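Prophenoloxidase b (Marsupenaeus japonicus, PDB 3WKY) is the hemolymph precursor of a type 3 copper phenoloxidase that, once activated, probably oxidises monophenols and o-diphenols at its dicopper centre. Local coordinates at residues A[142-145]-A[146-149]; A[61-64]-A[65-69]; A[302-305]-A[306-310]. All blocks are in the same frame, centred on the assembly; numbering follows the deposited sequence.

Contact 1 (A[142-145]-A[146-149]); sequences FVPT and FIIN
Val143 and Ile148 meet where the chain turns out of a loop into the first turn of helix 145-160. The side chain of Ile148 starts with CB standing 3.7 Å from Thr145 O. Because CG1 is set anti to the carbonyl carbon (chi1 -63°), it turns back along the N-terminal side of the helix and lies 3.7 Å from Pro144 O. The tip, CD1, then settles on Val143, 3.7 Å from its CG1. That same methyl, Val143 CG1, also touches Ile147 CG2 at 3.6 Å, the two side chains crossing at about a right angle. Two beta-branched isoleucines thus share one valine methyl, and Trp170, from another loop, packs on Val143 and Ile147. The motif is a helix N-terminus with Pro144 as N-cap, a place that suits proline, since its fixed phi fits the cap and the first turn asks no N-H of it. Its carbonyl takes a nearly straight bond from Ile148 N (3.1 Å, 169°) and a weak one from Ile147 N. Replacing Ile148 by an alanine would probably leave the CG1 side of Val143 with a gap and bare part of the Pro144 carbonyl. One residue on, Thr145 O receives Asn149 N at 2.9 Å, while the threonine hydroxyl turns away to Thr264. Its CG2 runs alongside Asn149, and Gly268 of a second subunit packs on both.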
ATOM      1  N   PHE A 142     -34.898 -17.767  11.213  1.00 19.05           N
ATOM      2  CA  PHE A 142     -35.303 -17.622   9.817  1.00 17.52           C
ATOM      3  C   PHE A 142     -36.067 -16.327   9.537  1.00 24.05           C
ATOM      4  O   PHE A 142     -36.212 -15.922   8.385  1.00 28.99           O
ATOM      5  CB  PHE A 142     -36.159 -18.831   9.386  1.00 19.04           C
ATOM      6  CG  PHE A 142     -35.532 -20.150   9.715  1.00 18.46           C
ATOM      7  CD1 PHE A 142     -34.585 -20.717   8.860  1.00 18.03           C
ATOM      8  CD2 PHE A 142     -35.864 -20.816  10.883  1.00 19.74           C
ATOM      9  CE1 PHE A 142     -33.992 -21.922   9.166  1.00 23.35           C
ATOM     10  CE2 PHE A 142     -35.270 -22.031  11.199  1.00 15.97           C
ATOM     11  CZ  PHE A 142     -34.331 -22.585  10.333  1.00 19.33           C
ATOM     12  N   VAL A 143     -36.556 -15.694  10.598  1.00 19.21           N
ATOM     13  CA  VAL A 143     -37.450 -14.541  10.482  1.00 20.65           C
ATOM     14  C   VAL A 143     -36.750 -13.321  11.093  1.00 15.19           C
ATOM     15  O   VAL A 143     -36.189 -13.424  12.181  1.00 21.23           O
ATOM     16  CB  VAL A 143     -38.776 -14.820  11.239  1.00 26.00           C
ATOM     17  CG1 VAL A 143     -39.706 -13.619  11.193  1.00 25.15           C
ATOM     18  CG2 VAL A 143     -39.466 -16.071  10.666  1.00 24.90           C
ATOM     19  N   PRO A 144     -36.769 -12.176  10.386  1.00 19.67           N
ATOM     20  CA  PRO A 144     -35.998 -11.016  10.854  1.00 18.80           C
ATOM     21  C   PRO A 144     -36.438 -10.533  12.215  1.00 23.00           C
ATOM     22  O   PRO A 144     -37.614 -10.649  12.580  1.00 23.84           O
ATOM     23  CB  PRO A 144     -36.318  -9.934   9.824  1.00 19.11           C
ATOM     24  CG  PRO A 144     -36.745 -10.687   8.599  1.00 26.63           C
ATOM     25  CD  PRO A 144     -37.436 -11.912   9.101  1.00 23.65           C
ATOM     26  N   THR A 145     -35.484  -9.986  12.952  1.00 20.41           N
ATOM     27  CA  THR A 145     -35.722  -9.408  14.264  1.00 22.79           C
ATOM     28  C   THR A 145     -36.980  -8.547  14.310  1.00 24.70           C
ATOM     29  O   THR A 145     -37.829  -8.720  15.191  1.00 26.04           O
ATOM     30  CB  THR A 145     -34.534  -8.532  14.651  1.00 21.46           C
ATOM     31  OG1 THR A 145     -33.343  -9.337  14.695  1.00 20.24           O
ATOM     32  CG2 THR A 145     -34.767  -7.866  16.009  1.00 25.65           C
ATOM     33  N   PHE A 146     -37.110  -7.634  13.351  1.00 24.54           N
ATOM     34  CA  PHE A 146     -38.210  -6.684  13.401  0.51 29.58           C
ATOM     35  C   PHE A 146     -39.570  -7.358  13.241  1.00 32.46           C
ATOM     36  O   PHE A 146     -40.554  -6.902  13.821  1.00 28.67           O
ATOM     37  CB  PHE A 146     -38.002  -5.508  12.427  0.51 33.01           C
ATOM     38  CG  PHE A 146     -38.327  -5.811  10.983  0.51 31.92           C
ATOM     39  CD1 PHE A 146     -37.416  -6.456  10.165  0.51 35.47           C
ATOM     40  CD2 PHE A 146     -39.524  -5.388  10.431  0.51 35.11           C
ATOM     41  CE1 PHE A 146     -37.701  -6.708   8.834  0.51 29.69           C
ATOM     42  CE2 PHE A 146     -39.815  -5.631   9.100  0.51 42.32           C
ATOM     43  CZ  PHE A 146     -38.902  -6.300   8.303  0.51 38.44           C
ATOM     44  N   ILE A 147     -39.616  -8.455  12.492  1.00 27.11           N
ATOM     45  CA  ILE A 147     -40.858  -9.192  12.296  1.00 28.59           C
ATOM     46  C   ILE A 147     -41.271  -9.972  13.545  1.00 28.86           C
ATOM     47  O   ILE A 147     -42.449  -9.985  13.918  1.00 30.06           O
ATOM     48  CB  ILE A 147     -40.750 -10.128  11.096  1.00 28.19           C
ATOM     49  CG1 ILE A 147     -40.493  -9.299   9.845  1.00 31.38           C
ATOM     50  CG2 ILE A 147     -42.040 -10.930  10.910  1.00 25.47           C
ATOM     51  CD1 ILE A 147     -41.642  -8.357   9.539  1.00 40.19           C
ATOM     52  N   ILE A 148     -40.307 -10.627  14.184  1.00 23.03           N
ATOM     53  CA  ILE A 148     -40.569 -11.286  15.458  1.00 22.91           C
ATOM     54  C   ILE A 148     -41.050 -10.259  16.500  1.00 33.31           C
ATOM     55  O   ILE A 148     -42.000 -10.517  17.241  1.00 31.02           O
ATOM     56  CB  ILE A 148     -39.331 -12.050  15.969  1.00 25.21           C
ATOM     57  CG1 ILE A 148     -38.948 -13.172  14.995  1.00 25.58           C
ATOM     58  CG2 ILE A 148     -39.556 -12.582  17.387  1.00 26.01           C
ATOM     59  CD1 ILE A 148     -39.995 -14.288  14.847  1.00 25.76           C
ATOM     60  N   ASN A 149     -40.407  -9.093  16.539  1.00 29.47           N
ATOM     61  CA  ASN A 149     -40.814  -8.052  17.479  0.57 29.80           C
ATOM     62  C   ASN A 149     -42.198  -7.497  17.141  1.00 29.01           C
ATOM     63  O   ASN A 149     -43.001  -7.224  18.044  1.00 32.59           O
ATOM     64  CB  ASN A 149     -39.766  -6.938  17.557  0.57 28.20           C
ATOM     65  CG  ASN A 149     -38.463  -7.413  18.163  0.57 26.95           C
ATOM     66  OD1 ASN A 149     -38.431  -8.414  18.879  0.57 29.43           O
ATOM     67  ND2 ASN A 149     -37.380  -6.696  17.885  0.57 29.50           N
TER

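Contact 2 (A[61-64]-A[65-69]); sequences LSIP and EGIPF
Ile67 folds back over Ile63 and Pro64, and most of what joins the two halves of this loop is apolar. Its terminal methyl does the work: CD1 lies 4.0 Å from Ile63 CG2 and also 4.0 Å from Pro64 CG, so one methyl sits against both. The two isoleucines cross at about a right angle, whereas the proline ring is met obliquely. Ile67 CG1 stands between its own backbone N and carbonyl carbon (chi1 62°), which aims the extended arm back at the earlier residues and brings CG1 to 3.6 Å from Pro64 O. The ethyl arm of isoleucine, steadied by its beta-branch, suits this reach, and Pro64 gives it a rigid surface. Beyond the loop, His76 of helix 74-89 touches both isoleucines, and Ile63 also meets Val111 of helix 109-122.

Polar contacts come from elsewhere. No hydrogen bond joins the two segments: Ile67 N is 4.2 Å from Pro64 O. Instead Asn108, through ND2, bonds to both Pro64 O and Ile67 O, holding the ends of the bend together. Glu65 touches Asn267 and makes a long, weak ion pair with Lys153 of a second subunit.

The backbone supplies the bend. Gly66 has a positive phi (94°), where a side chain would crowd the preceding carbonyl oxygen; with Glu65 before it, the angles resemble an open type II turn. It lies in the all-alpha domain of the hemocyanin fold, in the loop that goes on to Phe72, which lies beside the copper-oxygen cluster.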
ATOM      1  N   LEU A  61     -23.029 -30.665  29.422  1.00 28.95           N
ATOM      2  CA  LEU A  61     -23.435 -29.555  30.282  1.00 31.84           C
ATOM      3  C   LEU A  61     -22.456 -28.384  30.254  1.00 34.58           C
ATOM      4  O   LEU A  61     -22.738 -27.330  30.818  1.00 38.56           O
ATOM      5  CB  LEU A  61     -23.611 -30.046  31.725  1.00 33.85           C
ATOM      6  CG  LEU A  61     -24.997 -30.516  32.174  1.00 42.79           C
ATOM      7  CD1 LEU A  61     -25.651 -31.404  31.144  1.00 42.49           C
ATOM      8  CD2 LEU A  61     -24.902 -31.247  33.511  1.00 44.36           C
ATOM      9  N   SER A  62     -21.309 -28.571  29.608  1.00 33.98           N
ATOM     10  CA  SER A  62     -20.265 -27.541  29.584  1.00 32.95           C
ATOM     11  C   SER A  62     -20.609 -26.317  28.728  1.00 35.54           C
ATOM     12  O   SER A  62     -19.980 -25.269  28.863  1.00 30.76           O
ATOM     13  CB  SER A  62     -18.937 -28.131  29.111  1.00 32.23           C
ATOM     14  OG  SER A  62     -18.969 -28.431  27.725  1.00 36.16           O
ATOM     15  N   ILE A  63     -21.591 -26.441  27.843  1.00 28.24           N
ATOM     16  CA  ILE A  63     -21.983 -25.302  27.018  1.00 27.66           C
ATOM     17  C   ILE A  63     -23.034 -24.484  27.756  1.00 32.23           C
ATOM     18  O   ILE A  63     -24.111 -24.989  28.068  1.00 31.18           O
ATOM     19  CB  ILE A  63     -22.534 -25.734  25.640  1.00 26.74           C
ATOM     20  CG1 ILE A  63     -21.611 -26.772  24.992  1.00 26.33           C
ATOM     21  CG2 ILE A  63     -22.744 -24.512  24.739  1.00 24.72           C
ATOM     22  CD1 ILE A  63     -20.176 -26.334  24.818  1.00 29.76           C
ATOM     23  N   PRO A  64     -22.724 -23.213  28.039  1.00 32.75           N
ATOM     24  CA  PRO A  64     -23.649 -22.362  28.799  1.00 33.44           C
ATOM     25  C   PRO A  64     -24.927 -22.035  28.031  1.00 32.83           C
ATOM     26  O   PRO A  64     -24.916 -21.968  26.799  1.00 27.50           O
ATOM     27  CB  PRO A  64     -22.839 -21.075  29.028  1.00 29.15           C
ATOM     28  CG  PRO A  64     -21.821 -21.062  27.916  1.00 33.70           C
ATOM     29  CD  PRO A  64     -21.477 -22.514  27.678  1.00 27.37           C
ATOM     30  N   GLU A  65     -26.023 -21.842  28.756  1.00 28.26           N
ATOM     31  CA  GLU A  65     -27.271 -21.362  28.169  0.50 30.63           C
ATOM     32  C   GLU A  65     -27.065 -19.955  27.612  1.00 28.19           C
ATOM     33  O   GLU A  65     -26.193 -19.224  28.078  1.00 31.62           O
ATOM     34  CB  GLU A  65     -28.382 -21.339  29.231  0.50 39.47           C
ATOM     35  CG  GLU A  65     -29.753 -20.889  28.719  0.50 36.77           C
ATOM     36  CD  GLU A  65     -30.330 -19.717  29.503  0.50 48.24           C
ATOM     37  OE1 GLU A  65     -30.186 -19.696  30.745  0.50 51.47           O
ATOM     38  OE2 GLU A  65     -30.932 -18.816  28.875  0.50 45.05           O
ATOM     39  N   GLY A  66     -27.863 -19.570  26.624  1.00 27.68           N
ATOM     40  CA  GLY A  66     -27.840 -18.199  26.138  1.00 32.27           C
ATOM     41  C   GLY A  66     -26.948 -17.904  24.945  1.00 39.87           C
ATOM     42  O   GLY A  66     -26.728 -16.734  24.606  1.00 35.63           O
ATOM     43  N   ILE A  67     -26.420 -18.953  24.316  1.00 27.22           N
ATOM     44  CA  ILE A  67     -25.649 -18.799  23.085  1.00 25.21           C
ATOM     45  C   ILE A  67     -26.119 -19.862  22.098  1.00 23.93           C
ATOM     46  O   ILE A  67     -26.725 -20.860  22.506  1.00 23.02           O
ATOM     47  CB  ILE A  67     -24.120 -18.941  23.309  1.00 25.43           C
ATOM     48  CG1 ILE A  67     -23.764 -20.334  23.826  1.00 24.57           C
ATOM     49  CG2 ILE A  67     -23.587 -17.838  24.248  1.00 26.95           C
ATOM     50  CD1 ILE A  67     -22.262 -20.589  23.920  1.00 27.06           C
ATOM     51  N   PRO A  68     -25.851 -19.653  20.799  1.00 23.73           N
ATOM     52  CA  PRO A  68     -26.237 -20.678  19.820  1.00 19.98           C
ATOM     53  C   PRO A  68     -25.387 -21.943  19.921  1.00 22.01           C
ATOM     54  O   PRO A  68     -24.355 -21.950  20.598  1.00 21.87           O
ATOM     55  CB  PRO A  68     -25.967 -19.990  18.470  1.00 25.17           C
ATOM     56  CG  PRO A  68     -25.962 -18.521  18.768  1.00 25.21           C
ATOM     57  CD  PRO A  68     -25.382 -18.414  20.151  1.00 22.20           C
ATOM     58  N   PHE A  69     -25.828 -23.010  19.248  1.00 20.02           N
ATOM     59  CA  PHE A  69     -24.974 -24.164  18.987  1.00 17.92           C
ATOM     60  C   PHE A  69     -24.056 -23.810  17.820  1.00 21.11           C
ATOM     61  O   PHE A  69     -24.518 -23.602  16.685  1.00 22.75           O
ATOM     62  CB  PHE A  69     -25.836 -25.388  18.619  1.00 19.16           C
ATOM     63  CG  PHE A  69     -25.076 -26.517  17.965  1.00 20.20           C
ATOM     64  CD1 PHE A  69     -23.918 -27.025  18.532  1.00 20.03           C
ATOM     65  CD2 PHE A  69     -25.558 -27.106  16.792  1.00 19.50           C
ATOM     66  CE1 PHE A  69     -23.225 -28.065  17.930  1.00 22.61           C
ATOM     67  CE2 PHE A  69     -24.878 -28.157  16.191  1.00 19.29           C
ATOM     68  CZ  PHE A  69     -23.709 -28.638  16.752  1.00 19.38           C
TER

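Contact 3 (A[302-305]-A[306-310]); sequences THLY and HGIDV
Asp309 and Tyr305, one helical turn apart, are joined by a backbone bond from Asp309 N to Tyr305 O (2.9 Å) and by a shared partner beyond this stretch, Arg406 of helix 391-409. Asp309 OD2 makes a salt bridge to Arg406, while the tyrosine ring receives that guanidinium in a cation-pi contact. With CG anti to the carbonyl carbon (chi1 -68°), the Asp309 carboxylate lies back over the preceding turn, its CG 3.0 Å from Tyr305 O. Each carboxylate oxygen is 3.3 Å from that acceptor, a closeness the arginine's charge probably helps to offset. Three further bonds of the same i to i+4 kind continue the ladder: His306 N to Thr302 O at 3.0 Å, Gly307 N to His303 O at 3.1 Å and Ile308 N to Leu304 O at 2.9 Å. His303 suits a buried polar spot because both ring nitrogens find mates, ND1 at Val352 O and NE2 at Arg180 of a third subunit. The packing is lighter. Ile308 CG1 rests 3.4 Å from Leu304 O, its CD1 reaches Leu304 CG at 4.2 Å, the two side chains crossing at a slant, and Val403 and Tyr407 close on it from helix 391-409. Altogether this is the last part of alpha helix 294-310 in the copper-containing domain, packed against the helix that bears the copper-site residue His397 and bordering a neighbouring subunit.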
ATOM      1  N   THR A 302      -1.494 -25.811   2.129  1.00 14.77           N
ATOM      2  CA  THR A 302      -0.276 -26.163   1.396  1.00 17.09           C
ATOM      3  C   THR A 302      -0.004 -27.671   1.475  1.00 17.68           C
ATOM      4  O   THR A 302       0.286 -28.323   0.454  1.00 16.18           O
ATOM      5  CB  THR A 302       0.923 -25.377   1.952  1.00 16.44           C
ATOM      6  OG1 THR A 302       0.723 -23.977   1.694  1.00 18.05           O
ATOM      7  CG2 THR A 302       2.231 -25.831   1.310  1.00 16.18           C
ATOM      8  N   HIS A 303      -0.116 -28.229   2.681  1.00 15.57           N
ATOM      9  CA  HIS A 303       0.118 -29.665   2.860  1.00 14.17           C
ATOM     10  C   HIS A 303      -0.894 -30.494   2.071  1.00 14.80           C
ATOM     11  O   HIS A 303      -0.549 -31.507   1.452  1.00 14.50           O
ATOM     12  CB  HIS A 303       0.044 -30.063   4.337  1.00 14.97           C
ATOM     13  CG  HIS A 303       1.213 -29.603   5.168  1.00 14.27           C
ATOM     14  ND1 HIS A 303       1.180 -29.578   6.533  1.00 13.84           N
ATOM     15  CD2 HIS A 303       2.464 -29.197   4.808  1.00 20.29           C
ATOM     16  CE1 HIS A 303       2.348 -29.142   7.007  1.00 18.43           C
ATOM     17  NE2 HIS A 303       3.135 -28.912   5.970  1.00 18.64           N
ATOM     18  N   LEU A 304      -2.149 -30.070   2.103  1.00 13.37           N
ATOM     19  CA  LEU A 304      -3.194 -30.821   1.421  1.00 15.10           C
ATOM     20  C   LEU A 304      -3.052 -30.736  -0.098  1.00 19.36           C
ATOM     21  O   LEU A 304      -3.245 -31.739  -0.810  1.00 15.14           O
ATOM     22  CB  LEU A 304      -4.575 -30.338   1.886  1.00 13.38           C
ATOM     23  CG  LEU A 304      -5.782 -31.057   1.273  1.00 16.48           C
ATOM     24  CD1 LEU A 304      -5.728 -32.574   1.582  1.00 18.89           C
ATOM     25  CD2 LEU A 304      -7.079 -30.441   1.790  1.00 15.07           C
ATOM     26  N   TYR A 305      -2.714 -29.549  -0.600  1.00 15.49           N
ATOM     27  CA  TYR A 305      -2.460 -29.369  -2.027  1.00 17.79           C
ATOM     28  C   TYR A 305      -1.311 -30.261  -2.477  1.00 15.11           C
ATOM     29  O   TYR A 305      -1.370 -30.851  -3.570  1.00 16.90           O
ATOM     30  CB  TYR A 305      -2.103 -27.906  -2.364  1.00 14.21           C
ATOM     31  CG  TYR A 305      -3.282 -26.948  -2.442  1.00 16.70           C
ATOM     32  CD1 TYR A 305      -4.591 -27.380  -2.253  1.00 19.08           C
ATOM     33  CD2 TYR A 305      -3.076 -25.604  -2.720  1.00 21.61           C
ATOM     34  CE1 TYR A 305      -5.669 -26.483  -2.325  1.00 23.11           C
ATOM     35  CE2 TYR A 305      -4.138 -24.709  -2.799  1.00 24.05           C
ATOM     36  CZ  TYR A 305      -5.424 -25.148  -2.602  1.00 21.00           C
ATOM     37  OH  TYR A 305      -6.455 -24.230  -2.684  1.00 21.32           O
ATOM     38  N   HIS A 306      -0.254 -30.330  -1.670  1.00 14.41           N
ATOM     39  CA  HIS A 306       0.872 -31.218  -1.980  1.00 13.91           C
ATOM     40  C   HIS A 306       0.408 -32.671  -2.116  1.00 16.55           C
ATOM     41  O   HIS A 306       0.737 -33.344  -3.097  1.00 19.31           O
ATOM     42  CB  HIS A 306       1.951 -31.146  -0.905  1.00 14.73           C
ATOM     43  CG  HIS A 306       3.077 -32.112  -1.119  1.00 16.46           C
ATOM     44  ND1 HIS A 306       4.051 -31.923  -2.078  1.00 21.18           N
ATOM     45  CD2 HIS A 306       3.387 -33.275  -0.496  1.00 20.55           C
ATOM     46  CE1 HIS A 306       4.905 -32.931  -2.042  1.00 21.74           C
ATOM     47  NE2 HIS A 306       4.525 -33.767  -1.091  1.00 22.34           N
ATOM     48  N   GLY A 307      -0.330 -33.156  -1.119  1.00 15.32           N
ATOM     49  CA  GLY A 307      -0.819 -34.531  -1.143  1.00 13.13           C
ATOM     50  C   GLY A 307      -1.680 -34.809  -2.364  1.00 16.78           C
ATOM     51  O   GLY A 307      -1.558 -35.863  -3.015  1.00 17.05           O
ATOM     52  N   ILE A 308      -2.576 -33.882  -2.676  1.00 14.72           N
ATOM     53  CA  ILE A 308      -3.397 -34.024  -3.872  1.00 14.75           C
ATOM     54  C   ILE A 308      -2.518 -34.106  -5.118  1.00 18.39           C
ATOM     55  O   ILE A 308      -2.716 -34.970  -5.987  1.00 16.58           O
ATOM     56  CB  ILE A 308      -4.396 -32.857  -3.991  1.00 14.99           C
ATOM     57  CG1 ILE A 308      -5.509 -33.023  -2.949  1.00 16.72           C
ATOM     58  CG2 ILE A 308      -4.971 -32.779  -5.411  1.00 15.18           C
ATOM     59  CD1 ILE A 308      -6.414 -31.788  -2.780  1.00 17.05           C
ATOM     60  N   ASP A 309      -1.535 -33.213  -5.201  1.00 18.06           N
ATOM     61  CA  ASP A 309      -0.707 -33.108  -6.403  1.00 17.96           C
ATOM     62  C   ASP A 309       0.197 -34.315  -6.626  1.00 17.46           C
ATOM     63  O   ASP A 309       0.460 -34.681  -7.783  1.00 21.54           O
ATOM     64  CB  ASP A 309       0.133 -31.825  -6.374  1.00 17.31           C
ATOM     65  CG  ASP A 309      -0.714 -30.557  -6.505  1.00 22.90           C
ATOM     66  OD1 ASP A 309      -1.909 -30.655  -6.854  1.00 22.21           O
ATOM     67  OD2 ASP A 309      -0.173 -29.451  -6.257  1.00 21.32           O
ATOM     68  N   VAL A 310       0.654 -34.948  -5.545  1.00 14.69           N
ATOM     69  CA  VAL A 310       1.491 -36.152  -5.684  1.00 18.21           C
ATOM     70  C   VAL A 310       0.700 -37.457  -5.610  1.00 23.76           C
ATOM     71  O   VAL A 310       1.261 -38.534  -5.833  1.00 19.21           O
ATOM     72  CB  VAL A 310       2.631 -36.219  -4.650  1.00 19.47           C
ATOM     73  CG1 VAL A 310       3.544 -34.994  -4.779  1.00 20.05           C
ATOM     74  CG2 VAL A 310       2.058 -36.369  -3.216  1.00 16.94           C
TER

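Along the chain the order is contact 2, contact 1, contact 3, one after another without overlap. Contact 2 belongs to the all-alpha domain, in the loop between helices 51-54 and 74-89; the other two fall in the copper-containing domain, at the start of helix 145-160 and the end of helix 294-310. Centres of contacts 1 and 2 are about 22 Å apart, those of 2 and 3 about 37 Å, and those of 1 and 3, on opposite sides of the chain's centre, about 45 Å. None touches another. Each is a separate piece of local folding: contact 1 packs on the second subunit, contact 2 meets it through a weak ion pair, and contact 3 borders the third.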